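Local coordinates for protein chitinase A (Cycas revoluta, PDB 4MNK) that probably hydrolyses chitin as a family 18 glycosidase of the plant class V type, and is captured here with bound chitin-derived sugars, at residues V69-S74 / G111-D116. Numbering follows the deposited sequence.
Sequences VKTLIS and GFHGLD
Ile73 sets its CB over the centre of one face of the Phe112 ring, 3.7 Å from the ring centroid, a CH-pi contact that CD1 extends by meeting ring atom CE2 at 3.8 Å. With CG1 anti to the backbone N (chi1 -177°), the longer branch of Ile73 carries CD1 out past the rim at CE2, while CG2 turns to CD2 of Leu115, whose side chain lies alongside and points the same way. Replacing Phe112 by an alanine is likely to leave CB and CD1 of Ile73 without their aromatic partner and open a gap beside Thr71, whose OG1 approaches the ring obliquely, 3.3 Å from CD1, and is hydrogen-bonded to Thr59. One residue on, the imidazole of His113 receives Lys70 CG over one face, 4.2 Å from its centroid, the side chains crossing at about a right angle.

Hydrogen bonds from Ile73 N to Gly114 O and from Asp116 N to Ile73 O pair the strands in parallel; another, from His113 N to Thr71 O (2.8 Å), comes from the loop leading into strand 114-119. Gly114 has no side chain where a CB would run into Leu72 CD2. On the sheet face opposite Ile73 and Leu115, Ser74 OG donates to the anti lone pair of Asp116 OD2 at 2.7 Å; Ser74 OG and Asp116 CG are each anti to their backbone N (chi1 -177° and 177°), bringing OG and OD2 together, and Thr157 binds OD1, fixing the carboxylate between two hydroxyls. Asp116 belongs to the DxDxE signature of family 18; its side chain is about 6 Å from a bound N-acetylglucosamine.

These are neighbouring parallel strands of the TIM barrel: strand 30-36 flanks 70-77, strand 155-161 flanks 114-119, and helices 52-63 and 93-110 pack outside, against Phe112 and Leu115 respectively.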
# COMPACT_ATOMS: atom_id res chain seq x y z
N VAL A 69 -3.18 -19.21 -0.42
CA VAL A 69 -2.66 -17.84 -0.51
C VAL A 69 -1.58 -17.74 -1.60
O VAL A 69 -0.80 -18.68 -1.80
CB VAL A 69 -2.15 -17.30 0.87
CG1 VAL A 69 -0.74 -17.79 1.21
CG2 VAL A 69 -2.21 -15.78 0.90
N LYS A 70 -1.59 -16.63 -2.32
CA LYS A 70 -0.58 -16.36 -3.34
C LYS A 70 0.28 -15.18 -2.91
O LYS A 70 -0.10 -14.43 -2.01
CB LYS A 70 -1.24 -16.07 -4.69
CG LYS A 70 -1.98 -17.25 -5.28
CD LYS A 70 -2.49 -16.95 -6.68
CE LYS A 70 -3.37 -18.07 -7.21
NZ LYS A 70 -2.64 -19.36 -7.37
N THR A 71 1.44 -15.03 -3.53
CA THR A 71 2.37 -13.98 -3.15
C THR A 71 2.85 -13.16 -4.34
O THR A 71 2.87 -13.65 -5.48
CB THR A 71 3.60 -14.53 -2.41
OG1 THR A 71 4.30 -15.42 -3.29
CG2 THR A 71 3.20 -15.26 -1.13
N LEU A 72 3.21 -11.92 -4.07
CA LEU A 72 3.83 -11.04 -5.05
C LEU A 72 5.02 -10.37 -4.41
O LEU A 72 5.07 -10.20 -3.19
CB LEU A 72 2.84 -9.98 -5.56
CG LEU A 72 1.64 -10.44 -6.40
CD1 LEU A 72 0.46 -10.91 -5.54
CD2 LEU A 72 1.19 -9.33 -7.35
N ILE A 73 6.00 -10.01 -5.23
CA ILE A 73 7.13 -9.23 -4.74
C ILE A 73 7.04 -7.81 -5.30
O ILE A 73 6.88 -7.62 -6.51
CB ILE A 73 8.49 -9.93 -5.01
CG1 ILE A 73 9.65 -9.12 -4.41
CG2 ILE A 73 8.69 -10.23 -6.50
CD1 ILE A 73 10.92 -9.93 -4.19
N SER A 74 7.08 -6.84 -4.40
CA SER A 74 6.96 -5.43 -4.77
C SER A 74 8.34 -4.82 -4.96
O SER A 74 9.25 -5.00 -4.14
CB SER A 74 6.17 -4.66 -3.71
OG SER A 74 6.00 -3.31 -4.08
N GLY A 111 9.90 -17.93 -6.15
CA GLY A 111 8.61 -18.62 -6.07
C GLY A 111 7.41 -17.72 -5.83
O GLY A 111 6.40 -18.16 -5.28
N PHE A 112 7.53 -16.45 -6.24
CA PHE A 112 6.41 -15.51 -6.20
C PHE A 112 5.48 -15.71 -7.39
O PHE A 112 5.91 -16.15 -8.46
CB PHE A 112 6.93 -14.07 -6.17
CG PHE A 112 7.56 -13.69 -4.87
CD1 PHE A 112 6.77 -13.28 -3.80
CD2 PHE A 112 8.94 -13.75 -4.69
CE1 PHE A 112 7.34 -12.93 -2.58
CE2 PHE A 112 9.52 -13.41 -3.48
CZ PHE A 112 8.72 -13.00 -2.42
N HIS A 113 4.21 -15.37 -7.19
CA HIS A 113 3.20 -15.52 -8.24
C HIS A 113 2.98 -14.24 -9.04
O HIS A 113 2.20 -14.21 -9.99
CB HIS A 113 1.86 -15.98 -7.65
CG HIS A 113 1.97 -17.19 -6.79
ND1 HIS A 113 1.84 -18.47 -7.29
CD2 HIS A 113 2.18 -17.32 -5.46
CE1 HIS A 113 1.98 -19.34 -6.30
NE2 HIS A 113 2.19 -18.67 -5.18
N GLY A 114 3.67 -13.17 -8.65
CA GLY A 114 3.49 -11.90 -9.33
C GLY A 114 4.48 -10.84 -8.93
O GLY A 114 5.29 -11.02 -8.02
N LEU A 115 4.38 -9.71 -9.65
CA LEU A 115 5.23 -8.55 -9.47
C LEU A 115 4.36 -7.34 -9.18
O LEU A 115 3.25 -7.21 -9.71
CB LEU A 115 6.02 -8.27 -10.75
CG LEU A 115 7.13 -9.25 -11.12
CD1 LEU A 115 7.59 -9.02 -12.55
CD2 LEU A 115 8.29 -9.14 -10.14
N ASP A 116 4.89 -6.44 -8.36
CA ASP A 116 4.25 -5.17 -8.08
C ASP A 116 5.27 -4.06 -8.25
O ASP A 116 6.44 -4.24 -7.92
CB ASP A 116 3.69 -5.17 -6.66
CG ASP A 116 3.06 -3.85 -6.27
OD1 ASP A 116 1.94 -3.55 -6.73
OD2 ASP A 116 3.69 -3.10 -5.49